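Local coordinates for chitin oligosaccahride binding protein NagB1 (Paenibacillus sp. FPU-7, PDB 7EHP) that binds short chitin oligosaccharides such as N,N'-diacetylchitobiose and N,N',N''-triacetylchitotriose, probably as the extracellular solute-binding component of a sugar uptake system, at residues Asp164-Asn169 / Gln223-Gln228; Pro157-Ser162 / Tyr215-Ser220; Gly219-Lys224 / Glu371-Arg376; Ala246-Val251 / Ser320-Ala325. All blocks are in the same frame, centred on the assembly; numbering follows the deposited sequence.

Contact 1 (Asp164-Asn169 / Gln223-Gln228); sequences DGWVAN and QKYAEQ. With NAG (2-acetamido-2-deoxy-beta-D-glucopyranose), chain C.
Asp164 reaches across to the start of helix 225-233, where its OD2 accepts the backbone N-H of Tyr225 at 2.8 Å from N; the bond is nearly straight, but the donor sits 38° out of the carboxylate plane. The other oxygen, OD1, is salt-bridged to Lys45, so the two sides of the carboxylate serve different parts of the chain. A water adds a second link, accepting from Asp164 N and donating to Gln223 O, 3.2 Å from each.

Trp166 follows, with chi1 at 72° placing CG between its own N and carbonyl carbon and swinging the indole between sugar and protein. One face takes the acetamido group of the N-acetylglucosamine, whose methyl C8 lies 3.5 Å from NE1. The edge of the six-membered ring is turned into the face of Tyr225, an edge-to-face pair with centroids 4.8 Å apart and planes at 64°. Trp166 is thus a sugar-binding residue backed by a second-shell tyrosine, itself fixed through OH to Asp242 and Trp245.

Val167 CG2 backs the indole face opposite the sugar and packs 3.5 Å from Tyr225 CD1, while CG1 lies against Gln228 OE1. Together these contacts set the opening turn of helix 165-180 against that of helix 225-233, with Glu366 of helix 359-373 also touching Trp166 and Gln228 reaching strand 237-243 through Phe241 O.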
loop_
_atom_site.group_PDB
_atom_site.type_symbol
_atom_site.label_atom_id
_atom_site.label_comp_id
_atom_site.label_asym_id
_atom_site.label_seq_id
_atom_site.Cartn_x
_atom_site.Cartn_y
_atom_site.Cartn_z
ATOM N N ASP A 164 6.920 -11.964 -3.720
ATOM C CA ASP A 164 6.293 -11.412 -2.526
ATOM C C ASP A 164 4.778 -11.445 -2.717
ATOM O O ASP A 164 4.240 -10.778 -3.606
ATOM C CB ASP A 164 6.799 -9.993 -2.254
ATOM C CG ASP A 164 8.324 -9.920 -2.232
ATOM O OD1 ASP A 164 8.947 -10.821 -1.629
ATOM O OD2 ASP A 164 8.901 -8.974 -2.806
ATOM N N GLY A 165 4.088 -12.227 -1.893
ATOM C CA GLY A 165 2.714 -12.563 -2.217
ATOM C C GLY A 165 1.777 -11.371 -2.231
ATOM O O GLY A 165 0.832 -11.334 -3.021
ATOM N N TRP A 166 2.018 -10.385 -1.362
ATOM C CA TRP A 166 1.106 -9.253 -1.258
ATOM C C TRP A 166 1.040 -8.468 -2.559
ATOM O O TRP A 166 0.030 -7.810 -2.834
ATOM C CB TRP A 166 1.532 -8.338 -0.089
ATOM C CG TRP A 166 2.784 -7.568 -0.367
ATOM C CD1 TRP A 166 4.084 -7.968 -0.120
ATOM C CD2 TRP A 166 2.871 -6.272 -0.965
ATOM N NE1 TRP A 166 4.962 -6.993 -0.537
ATOM C CE2 TRP A 166 4.242 -5.941 -1.055
ATOM C CE3 TRP A 166 1.924 -5.349 -1.417
ATOM C CZ2 TRP A 166 4.682 -4.724 -1.586
ATOM C CZ3 TRP A 166 2.363 -4.136 -1.943
ATOM C CH2 TRP A 166 3.726 -3.839 -2.028
ATOM N N VAL A 167 2.100 -8.525 -3.374
ATOM C CA VAL A 167 2.131 -7.765 -4.625
ATOM C C VAL A 167 1.024 -8.232 -5.564
ATOM O O VAL A 167 0.391 -7.425 -6.257
ATOM C CB VAL A 167 3.514 -7.890 -5.292
ATOM C CG1 VAL A 167 3.548 -7.128 -6.590
ATOM C CG2 VAL A 167 4.615 -7.398 -4.345
ATOM N N ALA A 168 0.788 -9.545 -5.614
ATOM C CA ALA A 168 -0.216 -10.091 -6.524
ATOM C C ALA A 168 -1.623 -9.637 -6.141
ATOM O O ALA A 168 -2.507 -9.546 -7.002
ATOM C CB ALA A 168 -0.127 -11.619 -6.527
ATOM N N ASN A 169 -1.835 -9.312 -4.869
ATOM C CA ASN A 169 -3.155 -8.935 -4.394
ATOM C C ASN A 169 -3.519 -7.491 -4.710
ATOM O O ASN A 169 -4.685 -7.118 -4.535
ATOM C CB ASN A 169 -3.248 -9.195 -2.885
ATOM C CG ASN A 169 -3.321 -10.661 -2.584
ATOM O OD1 ASN A 169 -3.587 -11.462 -3.486
ATOM N ND2 ASN A 169 -3.067 -11.038 -1.344
ATOM N N GLN A 223 10.252 -13.449 -9.106
ATOM C CA GLN A 223 10.775 -12.093 -8.994
ATOM C C GLN A 223 10.237 -11.391 -7.757
ATOM O O GLN A 223 9.023 -11.360 -7.531
ATOM C CB GLN A 223 10.431 -11.287 -10.243
ATOM C CG GLN A 223 11.124 -11.800 -11.483
ATOM C CD GLN A 223 10.289 -11.582 -12.713
ATOM O OE1 GLN A 223 9.680 -10.515 -12.887
ATOM N NE2 GLN A 223 10.195 -12.612 -13.552
ATOM N N LYS A 224 11.148 -10.798 -6.987
ATOM C CA LYS A 224 10.807 -9.949 -5.852
ATOM C C LYS A 224 10.115 -8.671 -6.329
ATOM O O LYS A 224 10.263 -8.246 -7.476
ATOM C CB LYS A 224 12.071 -9.584 -5.052
ATOM C CG LYS A 224 13.212 -8.925 -5.886
ATOM C CD LYS A 224 14.560 -8.777 -5.103
ATOM C CE LYS A 224 15.806 -8.682 -6.027
ATOM N NZ LYS A 224 16.409 -10.013 -6.419
ATOM N N TYR A 225 9.375 -8.043 -5.410
ATOM C CA TYR A 225 8.605 -6.834 -5.696
ATOM C C TYR A 225 9.351 -5.808 -6.552
ATOM O O TYR A 225 8.826 -5.336 -7.567
ATOM C CB TYR A 225 8.172 -6.206 -4.371
ATOM C CG TYR A 225 7.425 -4.885 -4.486
ATOM C CD1 TYR A 225 6.445 -4.686 -5.461
ATOM C CD2 TYR A 225 7.679 -3.851 -3.591
ATOM C CE1 TYR A 225 5.737 -3.473 -5.543
ATOM C CE2 TYR A 225 6.987 -2.638 -3.655
ATOM C CZ TYR A 225 6.022 -2.455 -4.622
ATOM O OH TYR A 225 5.346 -1.253 -4.671
ATOM N N ALA A 226 10.581 -5.450 -6.161
ATOM C CA ALA A 226 11.320 -4.407 -6.876
ATOM C C ALA A 226 11.503 -4.703 -8.359
ATOM O O ALA A 226 11.700 -3.769 -9.148
ATOM C CB ALA A 226 12.702 -4.202 -6.250
ATOM N N GLU A 227 11.474 -5.971 -8.758
ATOM C CA GLU A 227 11.746 -6.319 -10.150
ATOM C C GLU A 227 10.651 -5.826 -11.094
ATOM O O GLU A 227 10.937 -5.483 -12.248
ATOM C CB GLU A 227 11.939 -7.836 -10.263
ATOM C CG GLU A 227 13.211 -8.264 -9.530
ATOM C CD GLU A 227 13.622 -9.699 -9.777
ATOM O OE1 GLU A 227 14.047 -10.015 -10.907
ATOM O OE2 GLU A 227 13.553 -10.501 -8.818
ATOM N N GLN A 228 9.400 -5.754 -10.632
ATOM C CA GLN A 228 8.379 -5.156 -11.489
ATOM C C GLN A 228 8.646 -3.673 -11.710
ATOM O O GLN A 228 8.394 -3.147 -12.804
ATOM C CB GLN A 228 6.991 -5.408 -10.906
ATOM C CG GLN A 228 6.511 -4.480 -9.806
ATOM C CD GLN A 228 5.002 -4.595 -9.620
ATOM O OE1 GLN A 228 4.430 -5.671 -9.815
ATOM N NE2 GLN A 228 4.353 -3.491 -9.239
HETATM C C1 NAG C . 1.695 -1.662 1.259
HETATM C C2 NAG C . 1.336 -2.980 1.936
HETATM C C3 NAG C . 0.010 -3.500 1.401
HETATM C C4 NAG C . -1.067 -2.441 1.572
HETATM C C5 NAG C . -0.629 -1.131 0.920
HETATM C C6 NAG C . -1.609 0.002 1.133
HETATM C C7 NAG C . 2.976 -4.571 2.840
HETATM C C8 NAG C . 4.021 -5.578 2.516
HETATM N N2 NAG C . 2.388 -3.976 1.791
HETATM O O3 NAG C . -0.352 -4.673 2.113
HETATM O O4 NAG C . -2.283 -2.865 0.970
HETATM O O5 NAG C . 0.631 -0.705 1.454
HETATM O O6 NAG C . -1.921 0.187 2.508
HETATM O O7 NAG C . 2.662 -4.308 4.006
HETATM O O HOH W 1 6.995 -9.603 -5.824
#

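Contact 2 (Pro157-Ser162 / Tyr215-Ser220); sequences PFAFAS and YLQEGS
Phe160 and Leu216 meet ring to methyl: Leu216 CD2 stands over one face of the phenyl ring, 3.8 Å from its centroid and 21° off the normal, a CH-pi contact. With chi1 at 180°, CG of Phe160 lies opposite its backbone N, which sends the ring down between Leu216 and Ser220; on the Ser220 side the hydroxyl OG comes to 3.3 Å from Phe160 CE2 at an oblique angle. Leu216 CD2 also touches Phe158 CB, and the Phe158 ring turns an edge in plane to Tyr215 O. Farther back, Pro157 CG leans obliquely on the ring of Tyr215.

Between these side chains the backbones join in a single beta bridge: Phe158 N donates to Tyr215 O at 2.8 Å, and Gln217 N returns a bond to Phe158 O. The Gln217 side chain then carries the pairing one step on. Extended past CG, it delivers OE1 to Phe160 N at 3.2 Å, with the N-H arriving in the amide plane on a lone pair. A type II turn from Gln217 to Ser220, with Gly219 at positive phi, brings the chain back to Ser162, whose N bonds Ser220 O at 2.9 Å and whose OG is hydrogen-bonded to Ser220 OG, 2.8 Å away, with either hydroxyl able to donate.

Strand 156-159 and the loop after helix 198-213 are therefore joined by mixed chemistry: backbone and side-chain hydrogen bonds satisfy buried polar groups along the seam, while the aromatic and aliphatic groups pack towards helices 140-152, 165-180 and 198-213.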
loop_
_atom_site.group_PDB
_atom_site.type_symbol
_atom_site.label_atom_id
_atom_site.label_comp_id
_atom_site.label_asym_id
_atom_site.label_seq_id
_atom_site.Cartn_x
_atom_site.Cartn_y
_atom_site.Cartn_z
ATOM N N PRO A 157 2.874 -6.288 -21.171
ATOM C CA PRO A 157 1.757 -5.379 -20.882
ATOM C C PRO A 157 1.803 -4.835 -19.451
ATOM O O PRO A 157 1.829 -3.616 -19.254
ATOM C CB PRO A 157 0.530 -6.258 -21.123
ATOM C CG PRO A 157 1.024 -7.212 -22.203
ATOM C CD PRO A 157 2.392 -7.583 -21.678
ATOM N N PHE A 158 1.815 -5.717 -18.452
ATOM C CA PHE A 158 1.858 -5.317 -17.047
ATOM C C PHE A 158 3.136 -5.876 -16.437
ATOM O O PHE A 158 3.238 -7.092 -16.229
ATOM C CB PHE A 158 0.647 -5.841 -16.257
ATOM C CG PHE A 158 -0.625 -5.076 -16.473
ATOM C CD1 PHE A 158 -0.842 -3.873 -15.834
ATOM C CD2 PHE A 158 -1.641 -5.605 -17.268
ATOM C CE1 PHE A 158 -2.022 -3.167 -16.032
ATOM C CE2 PHE A 158 -2.837 -4.919 -17.456
ATOM C CZ PHE A 158 -3.028 -3.699 -16.838
ATOM N N ALA A 159 4.104 -5.001 -16.144
ATOM C CA ALA A 159 5.219 -5.396 -15.288
ATOM C C ALA A 159 4.660 -5.943 -13.982
ATOM O O ALA A 159 3.752 -5.348 -13.391
ATOM C CB ALA A 159 6.136 -4.196 -15.010
ATOM N N PHE A 160 5.203 -7.078 -13.528
ATOM C CA PHE A 160 4.528 -7.838 -12.475
ATOM C C PHE A 160 5.501 -8.825 -11.831
ATOM O O PHE A 160 6.172 -9.591 -12.520
ATOM C CB PHE A 160 3.286 -8.559 -13.064
ATOM C CG PHE A 160 2.511 -9.379 -12.070
ATOM C CD1 PHE A 160 1.901 -8.780 -10.977
ATOM C CD2 PHE A 160 2.348 -10.742 -12.251
ATOM C CE1 PHE A 160 1.173 -9.528 -10.062
ATOM C CE2 PHE A 160 1.621 -11.502 -11.338
ATOM C CZ PHE A 160 1.031 -10.887 -10.235
ATOM N N ALA A 161 5.588 -8.790 -10.509
ATOM C CA ALA A 161 6.462 -9.696 -9.777
ATOM C C ALA A 161 5.693 -10.216 -8.576
ATOM O O ALA A 161 5.107 -9.421 -7.842
ATOM C CB ALA A 161 7.740 -8.967 -9.351
ATOM N N SER A 162 5.675 -11.540 -8.372
ATOM C CA SER A 162 4.799 -12.136 -7.366
ATOM C C SER A 162 5.504 -13.079 -6.388
ATOM O O SER A 162 4.822 -13.802 -5.658
ATOM C CB SER A 162 3.646 -12.889 -8.036
ATOM O OG SER A 162 4.163 -13.940 -8.841
ATOM N N TYR A 215 -0.649 -11.163 -20.171
ATOM C CA TYR A 215 -0.666 -9.714 -20.007
ATOM C C TYR A 215 -0.060 -9.302 -18.667
ATOM O O TYR A 215 0.606 -8.268 -18.570
ATOM C CB TYR A 215 -2.095 -9.194 -20.128
ATOM C CG TYR A 215 -2.684 -9.353 -21.515
ATOM C CD1 TYR A 215 -1.891 -9.735 -22.582
ATOM C CD2 TYR A 215 -4.029 -9.090 -21.754
ATOM C CE1 TYR A 215 -2.412 -9.867 -23.850
ATOM C CE2 TYR A 215 -4.558 -9.214 -23.023
ATOM C CZ TYR A 215 -3.738 -9.603 -24.068
ATOM O OH TYR A 215 -4.255 -9.733 -25.334
ATOM N N LEU A 216 -0.305 -10.086 -17.625
ATOM C CA LEU A 216 0.521 -10.029 -16.434
ATOM C C LEU A 216 1.820 -10.760 -16.736
ATOM O O LEU A 216 1.795 -11.873 -17.269
ATOM C CB LEU A 216 -0.203 -10.676 -15.260
ATOM C CG LEU A 216 -1.240 -9.764 -14.612
ATOM C CD1 LEU A 216 -2.197 -10.555 -13.722
ATOM C CD2 LEU A 216 -0.527 -8.672 -13.795
ATOM N N GLN A 217 2.945 -10.129 -16.416
ATOM C CA GLN A 217 4.262 -10.628 -16.802
ATOM C C GLN A 217 4.468 -12.099 -16.457
ATOM O O GLN A 217 4.342 -12.507 -15.299
ATOM C CB GLN A 217 5.329 -9.784 -16.124
ATOM C CG GLN A 217 6.730 -10.300 -16.322
ATOM C CD GLN A 217 7.739 -9.197 -16.191
ATOM O OE1 GLN A 217 7.519 -8.225 -15.466
ATOM N NE2 GLN A 217 8.857 -9.332 -16.886
ATOM N N GLU A 218 4.812 -12.890 -17.467
ATOM C CA GLU A 218 5.030 -14.315 -17.263
ATOM C C GLU A 218 6.323 -14.571 -16.497
ATOM O O GLU A 218 7.283 -13.802 -16.581
ATOM C CB GLU A 218 5.081 -15.039 -18.604
ATOM C CG GLU A 218 3.767 -15.030 -19.344
ATOM C CD GLU A 218 3.926 -15.571 -20.746
ATOM O OE1 GLU A 218 4.000 -14.756 -21.697
ATOM O OE2 GLU A 218 4.017 -16.809 -20.875
ATOM N N GLY A 219 6.344 -15.678 -15.755
ATOM C CA GLY A 219 7.484 -16.005 -14.913
ATOM C C GLY A 219 7.582 -15.197 -13.634
ATOM O O GLY A 219 8.657 -15.145 -13.030
ATOM N N SER A 220 6.483 -14.569 -13.197
ATOM C CA SER A 220 6.546 -13.565 -12.135
ATOM C C SER A 220 6.801 -14.159 -10.757
ATOM O O SER A 220 7.261 -13.432 -9.865
ATOM C CB SER A 220 5.252 -12.751 -12.105
ATOM O OG SER A 220 4.164 -13.515 -11.601
#

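Contact 3 (Gly219-Lys224 / Glu371-Arg376); sequences GSLGQK and ELIGGR
A Schellman motif ends helix 359-373, and Leu221, from the short 3-10 turn 220-222, packs against it. The motif is made by Arg376 N bonding Glu371 O at 2.7 Å and Gly375 N bonding Leu372 O, with Gly375 taking the positive phi of the C-prime position.

Leu221 does most of the touching. Its CG lies 3.8 Å from Ile373 CG2, the methyl that chi1 of -68° sets opposite the Ile373 backbone N, and the two side chains run at a slant to one another. Leu221 CD1 pushes farther, over the backbone of the helix end, to 3.6 Å from Gly374 CA. It lies directly on the main chain there, since Gly374 has no side chain. Ser220 OG, already engaged with Ser162, touches the same Ile373 methyl at 3.7 Å.

Arg376 folds back along the helix end, bent at chi3 (-76°), and its NE makes a salt bridge to Glu371 OE1 at 3.2 Å; a weak bond from NH2 to OE2 accompanies it. That places NH2 obliquely beside Leu221 CD1, 3.9 Å away.

No hydrogen bond crosses between the segments. The contact is a small apolar one near the surface, where the leucine branch meets an isoleucine methyl and the glycine backbone while the charges pair within 371-376, holding the guanidinium alongside the leucine.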
loop_
_atom_site.group_PDB
_atom_site.type_symbol
_atom_site.label_atom_id
_atom_site.label_comp_id
_atom_site.label_asym_id
_atom_site.label_seq_id
_atom_site.Cartn_x
_atom_site.Cartn_y
_atom_site.Cartn_z
ATOM N N GLY A 219 6.344 -15.678 -15.755
ATOM C CA GLY A 219 7.484 -16.005 -14.913
ATOM C C GLY A 219 7.582 -15.197 -13.634
ATOM O O GLY A 219 8.657 -15.145 -13.030
ATOM N N SER A 220 6.483 -14.569 -13.197
ATOM C CA SER A 220 6.546 -13.565 -12.135
ATOM C C SER A 220 6.801 -14.159 -10.757
ATOM O O SER A 220 7.261 -13.432 -9.865
ATOM C CB SER A 220 5.252 -12.751 -12.105
ATOM O OG SER A 220 4.164 -13.515 -11.601
ATOM N N LEU A 221 6.505 -15.450 -10.562
ATOM C CA LEU A 221 6.714 -16.103 -9.277
ATOM C C LEU A 221 8.171 -16.073 -8.843
ATOM O O LEU A 221 8.450 -16.183 -7.647
ATOM C CB LEU A 221 6.236 -17.555 -9.336
ATOM C CG LEU A 221 4.732 -17.822 -9.304
ATOM C CD1 LEU A 221 4.441 -19.295 -9.546
ATOM C CD2 LEU A 221 4.139 -17.367 -7.984
ATOM N N GLY A 222 9.103 -15.931 -9.775
ATOM C CA GLY A 222 10.484 -15.883 -9.351
ATOM C C GLY A 222 11.023 -14.522 -8.964
ATOM O O GLY A 222 12.167 -14.439 -8.514
ATOM N N GLN A 223 10.252 -13.449 -9.106
ATOM C CA GLN A 223 10.775 -12.093 -8.994
ATOM C C GLN A 223 10.237 -11.391 -7.757
ATOM O O GLN A 223 9.023 -11.360 -7.531
ATOM C CB GLN A 223 10.431 -11.287 -10.243
ATOM C CG GLN A 223 11.124 -11.800 -11.483
ATOM C CD GLN A 223 10.289 -11.582 -12.713
ATOM O OE1 GLN A 223 9.680 -10.515 -12.887
ATOM N NE2 GLN A 223 10.195 -12.612 -13.552
ATOM N N LYS A 224 11.148 -10.798 -6.987
ATOM C CA LYS A 224 10.807 -9.949 -5.852
ATOM C C LYS A 224 10.115 -8.671 -6.329
ATOM O O LYS A 224 10.263 -8.246 -7.476
ATOM C CB LYS A 224 12.071 -9.584 -5.052
ATOM C CG LYS A 224 13.212 -8.925 -5.886
ATOM C CD LYS A 224 14.560 -8.777 -5.103
ATOM C CE LYS A 224 15.806 -8.682 -6.027
ATOM N NZ LYS A 224 16.409 -10.013 -6.419
ATOM N N GLU A 371 -0.355 -19.990 -6.069
ATOM C CA GLU A 371 -0.766 -21.240 -6.708
ATOM C C GLU A 371 -1.529 -20.977 -8.000
ATOM O O GLU A 371 -1.316 -21.668 -9.007
ATOM C CB GLU A 371 -1.619 -22.069 -5.747
ATOM C CG GLU A 371 -0.866 -22.530 -4.493
ATOM C CD GLU A 371 0.401 -23.291 -4.825
ATOM O OE1 GLU A 371 0.279 -24.456 -5.264
ATOM O OE2 GLU A 371 1.513 -22.730 -4.666
ATOM N N LEU A 372 -2.418 -19.975 -8.002
ATOM C CA LEU A 372 -3.140 -19.664 -9.236
ATOM C C LEU A 372 -2.189 -19.167 -10.316
ATOM O O LEU A 372 -2.305 -19.554 -11.481
ATOM C CB LEU A 372 -4.225 -18.620 -8.985
ATOM C CG LEU A 372 -5.034 -18.212 -10.231
ATOM C CD1 LEU A 372 -6.001 -19.299 -10.672
ATOM C CD2 LEU A 372 -5.779 -16.887 -9.999
ATOM N N ILE A 373 -1.239 -18.312 -9.943
ATOM C CA ILE A 373 -0.266 -17.812 -10.906
ATOM C C ILE A 373 0.597 -18.957 -11.426
ATOM O O ILE A 373 0.951 -18.994 -12.608
ATOM C CB ILE A 373 0.583 -16.695 -10.269
ATOM C CG1 ILE A 373 -0.279 -15.458 -9.996
ATOM C CG2 ILE A 373 1.767 -16.351 -11.172
ATOM C CD1 ILE A 373 0.368 -14.419 -9.020
ATOM N N GLY A 374 0.940 -19.916 -10.555
ATOM C CA GLY A 374 1.680 -21.092 -10.963
ATOM C C GLY A 374 0.851 -22.172 -11.634
ATOM O O GLY A 374 1.347 -23.276 -11.855
ATOM N N GLY A 375 -0.409 -21.894 -11.953
ATOM C CA GLY A 375 -1.280 -22.883 -12.564
ATOM C C GLY A 375 -1.637 -24.068 -11.695
ATOM O O GLY A 375 -2.255 -25.013 -12.197
ATOM N N ARG A 376 -1.308 -24.039 -10.398
ATOM C CA ARG A 376 -1.528 -25.189 -9.530
ATOM C C ARG A 376 -2.864 -25.147 -8.795
ATOM O O ARG A 376 -3.169 -26.070 -8.036
ATOM C CB ARG A 376 -0.374 -25.308 -8.540
ATOM C CG ARG A 376 0.981 -25.529 -9.236
ATOM C CD ARG A 376 2.079 -25.801 -8.216
ATOM N NE ARG A 376 2.478 -24.565 -7.567
ATOM C CZ ARG A 376 3.254 -23.639 -8.133
ATOM N NH1 ARG A 376 3.735 -23.824 -9.359
ATOM N NH2 ARG A 376 3.559 -22.528 -7.468
#

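Contact 4 (Ala246-Val251 / Ser320-Ala325); sequences ASAALV and SGILPA
This is a small, mostly buried packing contact between two chain turns, in a solute-binding protein of the periplasmic-binding-protein clan: the 3-10 turn 246-248, just after strand 237-243, meets the end of helix 310-320 where the chain leaves for strand 323-324. Gly321, the first residue beyond the helix, has positive phi (81°).

The approach is close because both partners are small. Ala248 and Ser320 are the nearest pair of residues, with alpha carbons 4.3 Å apart, and their CB atoms touch at 3.9 Å. On the next residue back, Ser247 OG reaches Gly321 CA at 3.5 Å. Gly321 has no side chain, and the hydroxyl lies directly against its backbone. Chi1 of 69° turns OG between the Ser247 backbone N and carbonyl carbon, within 3.0 Å of Ser320 O; since Ser244 O also lies in reach of the one hydroxyl proton, the choice of acceptor is not settled.

Ile322 adds the apolar part, its CD1 lying 4.1 Å from Ala248 CB. The same side chain packs on Arg17 of helix 15-31 and Ala116 of strand 109-125, and comes within about 5 Å of a bound N-acetylglucosamine, so the junction borders the sugar site. Leu323 carries the chain on to pair with Tyr117.

A water also bridges the 3-10 turn and the helix end, donating to Ala248 O at 2.7 Å and sitting 2.6 Å from Ser320 OG.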
loop_
_atom_site.group_PDB
_atom_site.type_symbol
_atom_site.label_atom_id
_atom_site.label_comp_id
_atom_site.label_asym_id
_atom_site.label_seq_id
_atom_site.Cartn_x
_atom_site.Cartn_y
_atom_site.Cartn_z
ATOM N N ALA A 246 5.419 3.892 -5.013
ATOM C CA ALA A 246 6.394 3.320 -5.934
ATOM C C ALA A 246 7.173 4.379 -6.681
ATOM O O ALA A 246 8.265 4.091 -7.180
ATOM C CB ALA A 246 5.697 2.404 -6.953
ATOM N N SER A 247 6.626 5.584 -6.804
ATOM C CA SER A 247 7.359 6.649 -7.466
ATOM C C SER A 247 8.673 6.969 -6.755
ATOM O O SER A 247 9.584 7.514 -7.384
ATOM C CB SER A 247 6.479 7.892 -7.561
ATOM O OG SER A 247 6.289 8.440 -6.268
ATOM N N ALA A 248 8.804 6.622 -5.465
ATOM C CA ALA A 248 10.079 6.780 -4.779
ATOM C C ALA A 248 11.193 5.981 -5.441
ATOM O O ALA A 248 12.375 6.228 -5.144
ATOM C CB ALA A 248 9.941 6.373 -3.307
ATOM N N ALA A 249 10.845 5.048 -6.339
ATOM C CA ALA A 249 11.804 4.179 -7.009
ATOM C C ALA A 249 11.744 4.278 -8.530
ATOM O O ALA A 249 12.294 3.409 -9.217
ATOM C CB ALA A 249 11.587 2.727 -6.574
ATOM N N LEU A 250 11.127 5.322 -9.081
ATOM C CA LEU A 250 10.736 5.293 -10.484
ATOM C C LEU A 250 11.414 6.332 -11.363
ATOM O O LEU A 250 11.854 5.988 -12.466
ATOM C CB LEU A 250 9.215 5.455 -10.607
ATOM C CG LEU A 250 8.415 4.177 -10.403
ATOM C CD1 LEU A 250 6.975 4.456 -10.740
ATOM C CD2 LEU A 250 8.945 3.030 -11.228
ATOM N N VAL A 251 11.484 7.600 -10.946
ATOM C CA VAL A 251 11.553 8.673 -11.942
ATOM C C VAL A 251 12.658 9.710 -11.688
ATOM O O VAL A 251 12.410 10.924 -11.691
ATOM C CB VAL A 251 10.152 9.325 -12.053
ATOM C CG1 VAL A 251 9.678 9.921 -10.710
ATOM C CG2 VAL A 251 10.087 10.314 -13.178
ATOM N N SER A 320 10.293 12.322 -3.310
ATOM C CA SER A 320 10.014 10.928 -3.556
ATOM C C SER A 320 8.597 10.668 -4.043
ATOM O O SER A 320 8.269 9.513 -4.300
ATOM C CB SER A 320 10.290 10.114 -2.281
ATOM O OG SER A 320 11.679 10.019 -1.991
ATOM N N GLY A 321 7.758 11.694 -4.175
ATOM C CA GLY A 321 6.424 11.538 -4.720
ATOM C C GLY A 321 5.382 11.035 -3.749
ATOM O O GLY A 321 4.248 10.756 -4.163
ATOM N N ILE A 322 5.721 10.908 -2.469
ATOM C CA ILE A 322 4.762 10.366 -1.514
ATOM C C ILE A 322 3.691 11.399 -1.201
ATOM O O ILE A 322 3.985 12.506 -0.737
ATOM C CB ILE A 322 5.468 9.850 -0.249
ATOM C CG1 ILE A 322 6.278 8.592 -0.594
ATOM C CG2 ILE A 322 4.473 9.514 0.826
ATOM C CD1 ILE A 322 7.597 8.830 -1.021
ATOM N N LEU A 323 2.437 11.015 -1.421
ATOM C CA LEU A 323 1.315 11.928 -1.264
ATOM C C LEU A 323 1.033 12.198 0.217
ATOM O O LEU A 323 1.059 11.277 1.044
ATOM C CB LEU A 323 0.078 11.349 -1.953
ATOM C CG LEU A 323 0.340 10.996 -3.422
ATOM C CD1 LEU A 323 -0.863 10.286 -4.040
ATOM C CD2 LEU A 323 0.714 12.230 -4.240
ATOM N N PRO A 324 0.730 13.446 0.576
ATOM C CA PRO A 324 0.647 13.804 1.992
ATOM C C PRO A 324 -0.556 13.176 2.664
ATOM O O PRO A 324 -1.635 13.062 2.076
ATOM C CB PRO A 324 0.517 15.330 1.955
ATOM C CG PRO A 324 -0.129 15.606 0.640
ATOM C CD PRO A 324 0.540 14.621 -0.292
ATOM N N ALA A 325 -0.369 12.794 3.920
ATOM C CA ALA A 325 -1.488 12.395 4.753
ATOM C C ALA A 325 -2.115 13.568 5.501
ATOM O O ALA A 325 -3.238 13.423 6.000
ATOM C CB ALA A 325 -1.057 11.316 5.754
HETATM O O HOH W 2 12.972 8.298 -3.525
#

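Overall arrangement
Contacts 1, 2 and 3 cluster, with centres 9 to 10 Å apart, and the chain from Tyr215 to Gln228 supplies one side of each. Contacts 1 and 2 are buried and touch directly, Val167 CG1 lying 3.0 Å from Ala161 O. Contact 3 lies nearer the surface and continues from both, sharing Gly219 and Ser220 with contact 2. Contact 4 stands apart, about 18 Å from contact 1 between centres, yet these two lie closest to the sugar. Chemistry follows place: an aromatic pair and a carboxylate bond behind the ligand, backbone pairing in contact 2, methyl packing in contact 3, and small residues with a water in contact 4.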